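Local coordinates for VOC domain-containing protein (Streptococcus mutans, PDB 3L7T), which binds zinc and belongs to the glyoxalase/bleomycin resistance protein/dioxygenase superfamily, possibly acting as a lactoylglutathione lyase, at residues 30-35 with 51-56. Sequence-based numbering, arbitrary orientation.
Sequences EVIREN and DIELEI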
loop_
_atom_site.group_PDB
_atom_site.type_symbol
_atom_site.label_atom_id
_atom_site.label_comp_id
_atom_site.label_asym_id
_atom_site.label_seq_id
_atom_site.Cartn_x
_atom_site.Cartn_y
_atom_site.Cartn_z
ATOM N N GLU A 30 4.246 -16.967 2.904
ATOM C CA GLU A 30 3.968 -18.071 1.984
ATOM C C GLU A 30 3.826 -17.594 0.530
ATOM O O GLU A 30 3.038 -16.702 0.255
ATOM C CB GLU A 30 2.668 -18.749 2.447
ATOM C CG GLU A 30 2.297 -20.047 1.757
ATOM C CD GLU A 30 0.829 -20.432 1.977
ATOM O OE1 GLU A 30 0.275 -20.129 3.054
ATOM O OE2 GLU A 30 0.220 -20.986 1.040
ATOM N N VAL A 31 4.482 -18.274 -0.414
ATOM C CA VAL A 31 4.280 -18.011 -1.830
ATOM C C VAL A 31 3.002 -18.674 -2.340
ATOM O O VAL A 31 2.819 -19.898 -2.211
ATOM C CB VAL A 31 5.482 -18.537 -2.655
ATOM C CG1 VAL A 31 5.221 -18.346 -4.126
ATOM C CG2 VAL A 31 6.770 -17.809 -2.231
ATOM N N ILE A 32 2.104 -17.872 -2.899
ATOM C CA ILE A 32 0.924 -18.406 -3.546
ATOM C C ILE A 32 1.217 -18.793 -4.987
ATOM O O ILE A 32 0.876 -19.901 -5.400
ATOM C CB ILE A 32 -0.256 -17.423 -3.506
ATOM C CG1 ILE A 32 -0.596 -17.025 -2.058
ATOM C CG2 ILE A 32 -1.479 -18.019 -4.213
ATOM C CD1 ILE A 32 -1.438 -15.752 -1.945
ATOM N N ARG A 33 1.755 -17.848 -5.760
ATOM C CA ARG A 33 2.088 -18.043 -7.171
ATOM C C ARG A 33 3.336 -17.249 -7.462
ATOM O O ARG A 33 3.598 -16.215 -6.828
ATOM C CB ARG A 33 0.995 -17.478 -8.105
ATOM C CG ARG A 33 -0.420 -17.838 -7.734
ATOM C CD ARG A 33 -1.448 -17.059 -8.589
ATOM N NE ARG A 33 -2.712 -17.050 -7.884
ATOM C CZ ARG A 33 -3.093 -16.080 -7.073
ATOM N NH1 ARG A 33 -2.321 -14.991 -6.927
ATOM N NH2 ARG A 33 -4.207 -16.222 -6.370
ATOM N N GLU A 34 3.972 -17.604 -8.558
ATOM C CA GLU A 34 5.047 -16.805 -9.119
ATOM C C GLU A 34 5.053 -16.962 -10.622
ATOM O O GLU A 34 5.048 -18.098 -11.134
ATOM C CB GLU A 34 6.388 -17.247 -8.554
ATOM C CG GLU A 34 7.567 -16.444 -9.095
ATOM C CD GLU A 34 8.911 -16.973 -8.593
ATOM O OE1 GLU A 34 9.028 -18.198 -8.399
ATOM O OE2 GLU A 34 9.866 -16.180 -8.449
ATOM N N ASN A 35 4.961 -15.840 -11.324
ATOM C CA ASN A 35 4.847 -15.855 -12.775
ATOM C C ASN A 35 5.740 -14.846 -13.446
ATOM O O ASN A 35 5.909 -13.724 -12.971
ATOM C CB ASN A 35 3.394 -15.625 -13.196
ATOM C CG ASN A 35 2.526 -16.804 -12.884
ATOM O OD1 ASN A 35 2.649 -17.863 -13.513
ATOM N ND2 ASN A 35 1.651 -16.645 -11.906
ATOM N N ASP A 51 -5.880 -12.817 4.962
ATOM C CA ASP A 51 -6.855 -12.770 3.866
ATOM C C ASP A 51 -6.499 -11.840 2.721
ATOM O O ASP A 51 -7.298 -11.624 1.838
ATOM C CB ASP A 51 -8.251 -12.394 4.366
ATOM C CG ASP A 51 -8.666 -13.175 5.588
ATOM O OD1 ASP A 51 -8.587 -14.430 5.587
ATOM O OD2 ASP A 51 -9.127 -12.510 6.542
ATOM N N ILE A 52 -5.299 -11.284 2.721
ATOM C CA ILE A 52 -4.961 -10.303 1.713
ATOM C C ILE A 52 -3.737 -10.875 1.012
ATOM O O ILE A 52 -2.871 -11.446 1.672
ATOM C CB ILE A 52 -4.629 -8.951 2.402
ATOM C CG1 ILE A 52 -5.930 -8.291 2.865
ATOM C CG2 ILE A 52 -3.818 -8.021 1.485
ATOM C CD1 ILE A 52 -5.768 -7.140 3.825
ATOM N N GLU A 53 -3.600 -10.643 -0.281
ATOM C CA GLU A 53 -2.344 -10.992 -0.946
ATOM C C GLU A 53 -1.404 -9.779 -1.032
ATOM O O GLU A 53 -1.853 -8.653 -1.138
ATOM C CB GLU A 53 -2.621 -11.542 -2.350
ATOM C CG GLU A 53 -3.448 -12.829 -2.345
ATOM C CD GLU A 53 -3.542 -13.472 -3.729
ATOM O OE1 GLU A 53 -2.819 -13.049 -4.661
ATOM O OE2 GLU A 53 -4.358 -14.395 -3.891
ATOM N N LEU A 54 -0.102 -10.023 -1.021
ATOM C CA LEU A 54 0.885 -8.988 -1.386
ATOM C C LEU A 54 1.425 -9.359 -2.750
ATOM O O LEU A 54 1.866 -10.489 -2.934
ATOM C CB LEU A 54 2.054 -9.013 -0.388
ATOM C CG LEU A 54 1.647 -8.876 1.063
ATOM C CD1 LEU A 54 2.941 -8.904 1.944
ATOM C CD2 LEU A 54 0.849 -7.632 1.303
ATOM N N GLU A 55 1.341 -8.446 -3.718
ATOM C CA GLU A 55 1.814 -8.733 -5.065
ATOM C C GLU A 55 3.127 -8.016 -5.237
ATOM O O GLU A 55 3.149 -6.798 -5.277
ATOM C CB GLU A 55 0.849 -8.179 -6.116
ATOM C CG GLU A 55 -0.477 -8.885 -6.210
ATOM C CD GLU A 55 -1.270 -8.440 -7.425
ATOM O OE1 GLU A 55 -0.968 -7.341 -7.971
ATOM O OE2 GLU A 55 -2.290 -9.109 -7.699
ATOM N N ILE A 56 4.217 -8.755 -5.352
ATOM C CA ILE A 56 5.517 -8.133 -5.536
ATOM C C ILE A 56 5.883 -8.141 -7.033
ATOM O O ILE A 56 5.914 -9.210 -7.666
ATOM C CB ILE A 56 6.582 -8.863 -4.723
ATOM C CG1 ILE A 56 6.161 -9.042 -3.256
ATOM C CG2 ILE A 56 7.931 -8.162 -4.849
ATOM C CD1 ILE A 56 5.970 -7.791 -2.502
#
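Glu53 reaches across the intervening strand 42-49 to meet Ile32 and Arg33. Its CG lies anti to its own carbonyl carbon (chi1 -62°) and the chain beyond is extended, which carries the carboxylate across. There the guanidinium of Arg33 grips it end-on with two nitrogens: NH1 donates to OE1 of Glu53 at 3.0 Å, nearly straight, and NH2 to OE2 of Glu53 at 3.1 Å. Both oxygens are met from the syn side, OE2 through its syn lone pair and OE1 from somewhat out of the carboxylate plane, with the planes twisted 33° apart. CD1 of Ile32 lies over one face of the same carboxylate, 3.6 Å from both CG and CD of Glu53, while CG2 of Ile32 sits over the centre of one guanidinium face. NH1 of Arg33 also pairs with Asp46, which Ile32 and Arg33 both face in a classic beta bulge that puts these consecutive side chains on one sheet face. Two residues on, Glu55 is a zinc ligand; its OE2 stays 5.9 Å from NH1 of Arg33 and is paired with Lys44. The contact joins next-but-one strands in the beta-alpha-beta-beta-beta module of the vicinal oxygen chelate fold, beside zinc ligands His8 and Glu55.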